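Local coordinates for protein peptide amidase (Stenotrophomonas maltophilia, PDB 1M22) that probably hydrolyses amide bonds, as a member of the amidase signature family of enzymes, at residues Arg75-Gly80 against Leu117-Val123; Thr152-Tyr156 against Val171-Ala175; Val191-Ala195 against Pro445-Val449; Ala228-Ala232 against Ala477-Glu481; Gln409-Leu413 against Lys472-Met476. One frame throughout, in Å; residues are numbered along the deposited sequence.

In the fold
Interactions 3 and 5 set helices on the central mixed sheet, interaction 4 joins two helix segments beside it, and interactions 1 and 2 pack loops on helix ends. Interactions 3, 4 and 5 are connected. Strand 446-454 carries interaction 3, and its V449 CG2 lies 3.8 Å from A477 CB of interaction 4. Helix 470-484 serves interactions 4 and 5. Interaction 2 joins them where V173 O meets R229 NH1 at 3.1 Å. Interaction 1 stands apart, its nearest atoms about 8 Å from those of interaction 4. Interaction 3 comes closest to the catalytic centre: the V191 side chain is about 8 Å from that of the nucleophile S189. Interactions 4 and 5 lie away from it.

Interaction 1: Arg75-Gly80 against Leu117-Val123; sequences RGPLHG and LRDAGAV
R75 lies across the end of helix 112-119. Its chain runs extended from CG to NE, and CD passes over G121, 3.5 Å from G121 CA. NH1 then donates to D119 O at 3.1 Å, with the oxygen near the guanidinium plane and an N-H...O angle of 157°. G121 has positive phi and ends the helix in a Schellman motif. Because it has no side chain, the 75-80 loop can come close, and H79 CA sits 4.0 Å from G121 CA. In this tight part G80 N donates to G121 O at 2.8 Å, from well above the carbonyl plane. Deeper in, L78 turns its CG beside its own backbone N (chi1 -60°), and L78 CD1 reaches L117 CD2 at 4.0 Å. The R75 and D119 side is looser and open to solvent. A water there donates to R75 O, and weakly to D119 O. D119 CB points away from the loop, and OD1 stays 4.8 Å from R75 NH1. The arginine has its salt bridge with E68 of helix 58-70. Within the loop, R75 N donates to H79 ND1, and H79 NE2 bonds to R65 O, so the imidazole is held at both nitrogens. The chemistry implies a contact built on backbone carbonyls: the helix end and the glycine after it offer C=O groups, and the loop meets them with a guanidinium and an amide.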
# COMPACT_ATOMS: atom_id res chain seq x y z
N ARG A 75 -0.14 -1.88 -25.54
CA ARG A 75 -1.21 -2.25 -24.62
C ARG A 75 -1.79 -1.10 -23.80
O ARG A 75 -2.85 -1.25 -23.19
CB ARG A 75 -0.70 -3.34 -23.67
CG ARG A 75 -0.40 -4.65 -24.37
CD ARG A 75 0.54 -5.51 -23.54
NE ARG A 75 0.81 -6.79 -24.18
CZ ARG A 75 -0.02 -7.83 -24.14
NH1 ARG A 75 -1.18 -7.73 -23.50
NH2 ARG A 75 0.30 -8.96 -24.76
N GLY A 76 -1.10 0.04 -23.79
CA GLY A 76 -1.60 1.17 -23.03
C GLY A 76 -0.51 1.94 -22.31
O GLY A 76 0.68 1.71 -22.54
N PRO A 77 -0.89 2.85 -21.40
CA PRO A 77 0.03 3.69 -20.62
C PRO A 77 1.12 2.96 -19.84
O PRO A 77 2.18 3.53 -19.58
CB PRO A 77 -0.91 4.45 -19.68
CG PRO A 77 -2.17 4.54 -20.47
CD PRO A 77 -2.29 3.16 -21.05
N LEU A 78 0.88 1.70 -19.47
CA LEU A 78 1.86 0.95 -18.70
C LEU A 78 2.69 -0.04 -19.52
O LEU A 78 3.44 -0.83 -18.95
CB LEU A 78 1.17 0.18 -17.57
CG LEU A 78 0.39 0.98 -16.52
CD1 LEU A 78 -0.12 0.03 -15.44
CD2 LEU A 78 1.27 2.05 -15.90
N HIS A 79 2.58 0.02 -20.84
CA HIS A 79 3.32 -0.89 -21.70
C HIS A 79 4.83 -0.80 -21.48
O HIS A 79 5.45 0.23 -21.75
CB HIS A 79 3.00 -0.61 -23.17
CG HIS A 79 3.47 -1.68 -24.10
ND1 HIS A 79 2.60 -2.57 -24.70
CD2 HIS A 79 4.71 -2.03 -24.52
CE1 HIS A 79 3.28 -3.42 -25.45
NE2 HIS A 79 4.56 -3.11 -25.36
N GLY A 80 5.42 -1.89 -20.99
CA GLY A 80 6.85 -1.93 -20.75
C GLY A 80 7.34 -1.36 -19.42
O GLY A 80 8.54 -1.34 -19.17
N LEU A 117 -2.55 -6.10 -14.72
CA LEU A 117 -1.30 -5.37 -14.93
C LEU A 117 -0.53 -5.93 -16.11
O LEU A 117 0.01 -5.18 -16.93
CB LEU A 117 -0.43 -5.41 -13.67
CG LEU A 117 -0.91 -4.51 -12.53
CD1 LEU A 117 -0.14 -4.85 -11.27
CD2 LEU A 117 -0.72 -3.05 -12.91
N ARG A 118 -0.46 -7.26 -16.21
CA ARG A 118 0.26 -7.86 -17.32
C ARG A 118 -0.45 -7.62 -18.65
O ARG A 118 0.21 -7.38 -19.66
CB ARG A 118 0.48 -9.36 -17.06
CG ARG A 118 1.66 -9.60 -16.12
CD ARG A 118 1.88 -11.06 -15.78
NE ARG A 118 3.26 -11.29 -15.33
CZ ARG A 118 3.62 -12.20 -14.44
NH1 ARG A 118 2.71 -12.98 -13.87
NH2 ARG A 118 4.90 -12.33 -14.11
N ASP A 119 -1.78 -7.64 -18.65
CA ASP A 119 -2.52 -7.38 -19.88
C ASP A 119 -2.27 -5.93 -20.31
O ASP A 119 -2.26 -5.62 -21.50
CB ASP A 119 -4.02 -7.62 -19.68
CG ASP A 119 -4.35 -9.08 -19.45
OD1 ASP A 119 -3.73 -9.94 -20.11
OD2 ASP A 119 -5.25 -9.37 -18.63
N ALA A 120 -2.06 -5.06 -19.33
CA ALA A 120 -1.79 -3.64 -19.59
C ALA A 120 -0.35 -3.43 -20.06
O ALA A 120 0.04 -2.31 -20.41
CB ALA A 120 -2.05 -2.82 -18.32
N GLY A 121 0.44 -4.50 -20.07
CA GLY A 121 1.82 -4.40 -20.53
C GLY A 121 2.90 -4.18 -19.49
O GLY A 121 4.06 -4.02 -19.83
N ALA A 122 2.53 -4.17 -18.21
CA ALA A 122 3.52 -3.97 -17.17
C ALA A 122 4.44 -5.18 -17.06
O ALA A 122 4.05 -6.31 -17.36
CB ALA A 122 2.83 -3.71 -15.82
N VAL A 123 5.67 -4.93 -16.64
CA VAL A 123 6.67 -5.97 -16.47
C VAL A 123 6.84 -6.21 -14.97
O VAL A 123 7.10 -5.28 -14.22
CB VAL A 123 8.03 -5.52 -17.06
CG1 VAL A 123 9.12 -6.53 -16.70
CG2 VAL A 123 7.92 -5.38 -18.57
O HOH W 1 -4.51 -3.53 -23.06

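Interaction 2: Thr152-Tyr156 against Val171-Ala175; sequences TRNPY and VAVAA
V171 sends both methyl groups to the 152-156 loop. Its CG1 is anti to the backbone N (chi1 170°), which spreads the two branches over the loop. CG2 meets T152 CG2 at 3.7 Å, the two side chains passing in opposite directions. CG1 lies 3.8 Å from P155 CD. Both methyls also come up to R153 O, CG2 at 3.5 Å, so this carbonyl oxygen sits over the fork of the valine. T152 divides its two branches between different tasks. With chi1 at -65°, its methyl faces the helix while OG1 turns off to R49 O and N129 ND2. P155 lies further along the helix. Its ring carbon CG approaches A174 CB at 4.2 Å, and its CB makes a looser contact with A175. The small alanines leave room for the proline ring. Y156 starts beside the helix, but its ring brings CE1 to 4.2 Å from A174 CB. N154 shapes the loop. Its OD1 accepts from Y156 N at 2.9 Å in the carbonyl plane, forming an Asx turn around P155. Its ND2 is tied to S161 O and I196 O. The contact thus lays a loop, coming from strand 150-151, along the last turn of helix 167-174. The helix end is also tied to its surroundings, through A175 O to R37 of helix 27-43 and V173 O to R229, just before helix 231-241.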
# COMPACT_ATOMS: atom_id res chain seq x y z
N THR A 152 13.68 -5.50 6.18
CA THR A 152 13.73 -4.43 5.20
C THR A 152 14.12 -3.16 5.96
O THR A 152 13.72 -2.97 7.11
CB THR A 152 12.36 -4.25 4.51
OG1 THR A 152 12.05 -5.44 3.77
CG2 THR A 152 12.37 -3.05 3.57
N ARG A 153 14.91 -2.30 5.33
CA ARG A 153 15.39 -1.08 5.97
C ARG A 153 14.93 0.20 5.28
O ARG A 153 14.77 0.24 4.06
CB ARG A 153 16.92 -1.10 6.03
CG ARG A 153 17.46 -2.25 6.86
CD ARG A 153 18.97 -2.36 6.81
NE ARG A 153 19.45 -3.45 7.66
CZ ARG A 153 19.48 -3.40 8.99
NH1 ARG A 153 19.07 -2.32 9.63
NH2 ARG A 153 19.92 -4.45 9.67
N ASN A 154 14.73 1.25 6.08
CA ASN A 154 14.32 2.54 5.55
C ASN A 154 15.53 3.13 4.82
O ASN A 154 16.60 3.29 5.40
CB ASN A 154 13.91 3.46 6.69
CG ASN A 154 13.25 4.73 6.21
OD1 ASN A 154 13.77 5.42 5.34
ND2 ASN A 154 12.08 5.04 6.77
N PRO A 155 15.38 3.47 3.53
CA PRO A 155 16.51 4.03 2.78
C PRO A 155 16.99 5.40 3.22
O PRO A 155 18.11 5.81 2.88
CB PRO A 155 16.01 4.01 1.34
CG PRO A 155 14.54 4.26 1.50
CD PRO A 155 14.17 3.40 2.69
N TYR A 156 16.17 6.13 3.97
CA TYR A 156 16.56 7.45 4.44
C TYR A 156 17.53 7.37 5.62
O TYR A 156 18.27 8.32 5.88
CB TYR A 156 15.32 8.29 4.80
CG TYR A 156 14.52 8.69 3.58
CD1 TYR A 156 13.62 7.81 2.99
CD2 TYR A 156 14.74 9.92 2.96
CE1 TYR A 156 12.95 8.14 1.81
CE2 TYR A 156 14.08 10.26 1.78
CZ TYR A 156 13.19 9.37 1.22
OH TYR A 156 12.54 9.70 0.04
N VAL A 171 9.73 1.01 0.25
CA VAL A 171 11.17 1.22 0.15
C VAL A 171 11.65 1.13 -1.29
O VAL A 171 12.44 1.96 -1.74
CB VAL A 171 11.93 0.19 1.01
CG1 VAL A 171 13.43 0.26 0.71
CG2 VAL A 171 11.68 0.46 2.49
N ALA A 172 11.16 0.14 -2.03
CA ALA A 172 11.57 -0.03 -3.42
C ALA A 172 11.24 1.21 -4.26
O ALA A 172 12.05 1.66 -5.07
CB ALA A 172 10.91 -1.26 -4.02
N VAL A 173 10.04 1.75 -4.08
CA VAL A 173 9.66 2.93 -4.83
C VAL A 173 10.50 4.14 -4.42
O VAL A 173 10.94 4.92 -5.27
CB VAL A 173 8.15 3.23 -4.64
CG1 VAL A 173 7.80 4.58 -5.25
CG2 VAL A 173 7.33 2.12 -5.30
N ALA A 174 10.73 4.30 -3.12
CA ALA A 174 11.51 5.42 -2.62
C ALA A 174 12.96 5.37 -3.08
O ALA A 174 13.58 6.41 -3.30
CB ALA A 174 11.47 5.44 -1.09
N ALA A 175 13.49 4.15 -3.23
CA ALA A 175 14.87 3.94 -3.65
C ALA A 175 15.03 3.76 -5.15
O ALA A 175 16.11 3.42 -5.63
CB ALA A 175 15.45 2.72 -2.92

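Interaction 3: Val191-Ala195 against Pro445-Val449; sequences VCPAA and PSLTV
T448 lays its CG2 methyl over the first turn of helix 191-196. The methyl is 3.5 Å from V191 O and 3.6 Å from A194 CB, so it rests on backbone and side chain together. Its placement follows from chi1 at -178°, which puts OG1 anti to the backbone N and leaves CG2 between N and the carbonyl carbon. OG1 points along the helix to A195 CB at 3.8 Å. It is not left without a polar partner, since it bonds to T417 OG1. V191 covers the earlier part of the strand. Its CB stands 4.1 Å from T448 CG2, and CG1 extends to S446 OG at 3.6 Å, a methyl beside a hydroxyl. S446 and T448 face the helix, while L447 between them points away, in the alternation expected of a strand. The contact is therefore made of methyl groups, two hydroxyl oxygens and one helix carbonyl, and all residues that touch are buried. The helix starts just after the nucleophile S189, and V191 N is bonded to E185. The short helix and strand axes run nearly parallel, at 7°, and approach to 8.3 Å. Strand 446-454 lies between 200-203 and 457-464 in the central sheet. Helix 191-196 covers one side of it here, with helix 436-442 next to V191 and S446. L447 and V449 turn to helix 470-484 on the other side.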
# COMPACT_ATOMS: atom_id res chain seq x y z
N VAL A 191 -0.64 3.32 3.55
CA VAL A 191 -0.33 4.72 3.84
C VAL A 191 0.77 4.97 4.86
O VAL A 191 1.51 5.94 4.72
CB VAL A 191 -1.61 5.52 4.24
CG1 VAL A 191 -2.59 5.51 3.08
CG2 VAL A 191 -2.25 4.93 5.49
N CYS A 192 0.90 4.11 5.86
CA CYS A 192 1.94 4.33 6.85
C CYS A 192 3.34 4.13 6.27
O CYS A 192 4.19 5.02 6.37
CB CYS A 192 1.74 3.42 8.06
SG CYS A 192 2.40 4.13 9.58
N PRO A 193 3.61 2.97 5.65
CA PRO A 193 4.96 2.83 5.09
C PRO A 193 5.21 3.81 3.95
O PRO A 193 6.34 4.22 3.71
CB PRO A 193 5.03 1.36 4.68
CG PRO A 193 3.59 0.96 4.48
CD PRO A 193 2.87 1.69 5.58
N ALA A 194 4.16 4.19 3.23
CA ALA A 194 4.36 5.15 2.15
C ALA A 194 4.85 6.47 2.76
O ALA A 194 5.84 7.05 2.30
CB ALA A 194 3.06 5.36 1.38
N ALA A 195 4.18 6.95 3.80
CA ALA A 195 4.57 8.20 4.44
C ALA A 195 5.96 8.11 5.06
O ALA A 195 6.78 9.03 4.93
CB ALA A 195 3.55 8.59 5.50
N PRO A 445 -11.59 5.32 0.96
CA PRO A 445 -10.29 5.66 0.39
C PRO A 445 -9.43 6.64 1.19
O PRO A 445 -9.94 7.57 1.83
CB PRO A 445 -10.65 6.21 -0.99
CG PRO A 445 -11.94 6.93 -0.71
CD PRO A 445 -12.68 5.95 0.19
N SER A 446 -8.13 6.41 1.16
CA SER A 446 -7.16 7.27 1.83
C SER A 446 -5.95 7.38 0.91
O SER A 446 -5.68 6.48 0.12
CB SER A 446 -6.78 6.72 3.20
OG SER A 446 -6.18 5.44 3.11
N LEU A 447 -5.23 8.49 1.01
CA LEU A 447 -4.09 8.74 0.14
C LEU A 447 -3.09 9.64 0.85
O LEU A 447 -3.47 10.71 1.34
CB LEU A 447 -4.61 9.42 -1.13
CG LEU A 447 -3.78 9.61 -2.41
CD1 LEU A 447 -4.68 10.20 -3.50
CD2 LEU A 447 -2.60 10.52 -2.15
N THR A 448 -1.83 9.22 0.92
CA THR A 448 -0.81 10.04 1.56
C THR A 448 0.15 10.60 0.52
O THR A 448 0.52 9.91 -0.43
CB THR A 448 -0.02 9.23 2.63
OG1 THR A 448 0.93 10.10 3.27
CG2 THR A 448 0.71 8.05 2.01
N VAL A 449 0.51 11.87 0.70
CA VAL A 449 1.43 12.58 -0.19
C VAL A 449 2.56 13.18 0.65
O VAL A 449 2.31 13.74 1.71
CB VAL A 449 0.73 13.74 -0.94
CG1 VAL A 449 1.70 14.43 -1.89
CG2 VAL A 449 -0.48 13.22 -1.69

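Interaction 4: Ala228-Ala232 against Ala477-Glu481; sequences ARSVA and AYAYE
E481 leaves its helix with CG anti to the backbone N (chi1 178°) and continues extended through chi2, which carries the carboxylate across to V231. V231 likewise has CG1 anti to its own N (chi1 175°), which turns CG1 to Y478 and CG2 to A477 and the E481 carboxylate. E481 OE2 accepts from V231 N at 2.9 Å, on the syn side of the carboxylate and with an N-H...O angle of 158°. The donor is the first residue of helix 231-241, so the carboxylate sits at a helix N-terminus, where the dipole would tend to stabilise its negative charge. Two waters extend the grip. One donates to OE2 at 2.7 Å and to R229 O. The other donates to OE1 at 2.6 Å and accepts from A232 N. S230 holds the N-cap position: its OG takes the D233 amide and also bonds to D12. The carboxylate thus adds to the capping of the same helix end. Apolar contacts lie beside this polar site. V231 CG1 touches Y478 CB at 4.0 Å, its CG2 comes to 4.2 Å from A477 CB, and the edge of the Y478 ring faces V231 CB. Both helices lie on the sheet here: V231 and A477 rest on V449 of strand 446-454, and A477 also on L447. Beyond them, Y480 of helix 470-484 reaches strand 457-464 and helix 289-302.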
# COMPACT_ATOMS: atom_id res chain seq x y z
N ALA A 228 3.79 4.82 -5.20
CA ALA A 228 4.57 5.48 -6.23
C ALA A 228 5.21 6.75 -5.70
O ALA A 228 4.86 7.22 -4.62
CB ALA A 228 3.66 5.82 -7.40
N ARG A 229 6.13 7.32 -6.47
CA ARG A 229 6.78 8.54 -6.03
C ARG A 229 5.93 9.77 -6.30
O ARG A 229 6.16 10.83 -5.70
CB ARG A 229 8.14 8.68 -6.73
CG ARG A 229 9.16 7.64 -6.28
CD ARG A 229 10.43 7.72 -7.13
NE ARG A 229 10.15 7.41 -8.52
CZ ARG A 229 10.03 6.17 -9.01
NH1 ARG A 229 10.18 5.12 -8.22
NH2 ARG A 229 9.75 6.00 -10.30
N SER A 230 4.94 9.63 -7.17
CA SER A 230 4.06 10.75 -7.51
C SER A 230 2.60 10.33 -7.60
O SER A 230 2.29 9.16 -7.81
CB SER A 230 4.48 11.34 -8.86
OG SER A 230 4.16 10.45 -9.91
N VAL A 231 1.72 11.31 -7.45
CA VAL A 231 0.29 11.05 -7.53
C VAL A 231 -0.09 10.60 -8.94
O VAL A 231 -0.94 9.73 -9.10
CB VAL A 231 -0.52 12.32 -7.14
CG1 VAL A 231 -2.01 12.07 -7.35
CG2 VAL A 231 -0.24 12.68 -5.69
N ALA A 232 0.55 11.18 -9.96
CA ALA A 232 0.25 10.79 -11.34
C ALA A 232 0.56 9.31 -11.56
O ALA A 232 -0.20 8.61 -12.23
CB ALA A 232 1.07 11.65 -12.30
N ALA A 477 -5.13 15.78 -4.00
CA ALA A 477 -3.77 15.38 -3.68
C ALA A 477 -2.79 15.85 -4.75
O ALA A 477 -1.69 16.31 -4.45
CB ALA A 477 -3.70 13.86 -3.53
N TYR A 478 -3.19 15.73 -6.01
CA TYR A 478 -2.33 16.17 -7.11
C TYR A 478 -2.11 17.68 -7.05
O TYR A 478 -0.99 18.16 -7.20
CB TYR A 478 -2.97 15.80 -8.45
CG TYR A 478 -2.15 16.20 -9.65
CD1 TYR A 478 -0.99 15.50 -10.00
CD2 TYR A 478 -2.52 17.29 -10.44
CE1 TYR A 478 -0.23 15.87 -11.11
CE2 TYR A 478 -1.76 17.67 -11.55
CZ TYR A 478 -0.62 16.96 -11.87
OH TYR A 478 0.14 17.32 -12.97
N ALA A 479 -3.19 18.43 -6.83
CA ALA A 479 -3.09 19.89 -6.76
C ALA A 479 -2.14 20.30 -5.63
O ALA A 479 -1.36 21.24 -5.77
CB ALA A 479 -4.47 20.49 -6.54
N TYR A 480 -2.22 19.60 -4.50
CA TYR A 480 -1.35 19.90 -3.37
C TYR A 480 0.10 19.57 -3.73
O TYR A 480 1.01 20.36 -3.50
CB TYR A 480 -1.76 19.09 -2.14
CG TYR A 480 -0.70 19.11 -1.06
CD1 TYR A 480 -0.51 20.25 -0.27
CD2 TYR A 480 0.16 18.03 -0.88
CE1 TYR A 480 0.54 20.31 0.66
CE2 TYR A 480 1.20 18.08 0.04
CZ TYR A 480 1.38 19.22 0.80
OH TYR A 480 2.44 19.28 1.68
N GLU A 481 0.30 18.38 -4.29
CA GLU A 481 1.62 17.92 -4.66
C GLU A 481 2.31 18.83 -5.67
O GLU A 481 3.50 19.13 -5.54
CB GLU A 481 1.51 16.52 -5.26
CG GLU A 481 2.82 15.93 -5.73
CD GLU A 481 2.62 14.80 -6.71
OE1 GLU A 481 1.97 15.04 -7.75
OE2 GLU A 481 3.10 13.68 -6.45
O HOH W 2 4.89 13.10 -4.48
O HOH W 3 2.05 13.58 -9.86

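Interaction 5: Gln409-Leu413 against Lys472-Met476; sequences QLDAL and KLIEM
D411 and K472 make the ionic part of the contact. K472 NZ donates to D411 OD2 at 2.9 Å in a salt bridge, using the anti lone pair of that oxygen, the one turned away from OD1. The two side chains cross at about a right angle. The extended first part of the lysine chain (chi1 -178°) already lays K472 CD 3.5 Å from D411 CB. The bend at chi3 (-63°) then turns NZ to OD2. The other oxygen, OD1, accepts from R275 N. The carboxylate is therefore tied both to the helix and to the start of strand 275-279, and these two bonds limit its rotation. Both charged residues lie at a partly exposed edge.

The apolar part is more deeply buried. A412 CB is its centre on the strand side. L473 CD2 approaches it at 3.9 Å. M476 SD comes to 4.2 Å from the same methyl and to 4.0 Å from D411 CB. The methionine thus meets the strand with its sulfur. It lies just inward of the salt bridge, and D411 CB touches both the lysine chain and M476 SD.

The contact sets the first half of helix 470-484 against the start of strand 412-416. That strand lies in the central sheet between 457-464 and 275-279. M476 also touches I276 of strand 275-279. L413 CB points away from the helix, and its side chain touches A404 and L405 of helix 383-407.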
# COMPACT_ATOMS: atom_id res chain seq x y z
N GLN A 409 -19.81 20.21 5.50
CA GLN A 409 -19.91 20.01 4.05
C GLN A 409 -18.51 19.99 3.43
O GLN A 409 -18.17 20.81 2.58
CB GLN A 409 -20.76 21.11 3.40
CG GLN A 409 -21.24 20.69 2.01
CD GLN A 409 -22.16 21.69 1.36
OE1 GLN A 409 -23.14 22.14 1.95
NE2 GLN A 409 -21.86 22.03 0.11
N LEU A 410 -17.73 19.01 3.87
CA LEU A 410 -16.36 18.84 3.41
C LEU A 410 -16.21 17.80 2.31
O LEU A 410 -17.02 16.89 2.17
CB LEU A 410 -15.48 18.42 4.60
CG LEU A 410 -15.57 19.32 5.83
CD1 LEU A 410 -14.82 18.67 6.98
CD2 LEU A 410 -14.99 20.70 5.52
N ASP A 411 -15.13 17.95 1.54
CA ASP A 411 -14.81 17.04 0.45
C ASP A 411 -13.81 15.99 0.91
O ASP A 411 -13.75 14.89 0.36
CB ASP A 411 -14.20 17.80 -0.72
CG ASP A 411 -15.19 18.74 -1.36
OD1 ASP A 411 -15.09 19.96 -1.15
OD2 ASP A 411 -16.08 18.23 -2.07
N ALA A 412 -13.03 16.33 1.93
CA ALA A 412 -12.03 15.42 2.46
C ALA A 412 -11.56 15.86 3.83
O ALA A 412 -11.78 16.99 4.26
CB ALA A 412 -10.84 15.34 1.51
N LEU A 413 -10.91 14.92 4.51
CA LEU A 413 -10.33 15.17 5.82
C LEU A 413 -8.83 14.99 5.61
O LEU A 413 -8.41 14.10 4.86
CB LEU A 413 -10.84 14.14 6.84
CG LEU A 413 -12.36 14.08 7.00
CD1 LEU A 413 -12.73 12.95 7.95
CD2 LEU A 413 -12.86 15.41 7.53
N LYS A 472 -11.98 12.49 -6.68
CA LYS A 472 -11.84 13.75 -5.98
C LYS A 472 -10.57 13.79 -5.12
O LYS A 472 -9.88 14.81 -5.08
CB LYS A 472 -13.06 14.00 -5.09
CG LYS A 472 -13.03 15.34 -4.36
CD LYS A 472 -14.15 15.44 -3.32
CE LYS A 472 -15.53 15.40 -3.95
NZ LYS A 472 -16.60 15.52 -2.92
N LEU A 473 -10.27 12.69 -4.44
CA LEU A 473 -9.08 12.66 -3.61
C LEU A 473 -7.82 12.83 -4.46
O LEU A 473 -6.88 13.50 -4.05
CB LEU A 473 -8.99 11.34 -2.83
CG LEU A 473 -10.00 11.15 -1.70
CD1 LEU A 473 -9.69 9.86 -0.96
CD2 LEU A 473 -9.94 12.34 -0.74
N ILE A 474 -7.82 12.23 -5.64
CA ILE A 474 -6.67 12.35 -6.52
C ILE A 474 -6.50 13.79 -7.01
O ILE A 474 -5.39 14.31 -7.05
CB ILE A 474 -6.79 11.37 -7.71
CG1 ILE A 474 -6.55 9.95 -7.22
CG2 ILE A 474 -5.78 11.74 -8.81
CD1 ILE A 474 -6.83 8.86 -8.24
N GLU A 475 -7.61 14.43 -7.38
CA GLU A 475 -7.56 15.82 -7.84
C GLU A 475 -6.94 16.71 -6.76
O GLU A 475 -6.08 17.54 -7.04
CB GLU A 475 -8.96 16.38 -8.12
CG GLU A 475 -9.81 15.64 -9.12
CD GLU A 475 -11.13 16.36 -9.37
OE1 GLU A 475 -11.76 16.79 -8.37
OE2 GLU A 475 -11.53 16.50 -10.54
N MET A 476 -7.42 16.54 -5.53
CA MET A 476 -6.93 17.34 -4.42
C MET A 476 -5.48 17.06 -4.06
O MET A 476 -4.69 17.98 -3.86
CB MET A 476 -7.85 17.13 -3.21
CG MET A 476 -9.26 17.65 -3.45
SD MET A 476 -10.42 17.42 -2.09
CE MET A 476 -9.86 18.59 -0.99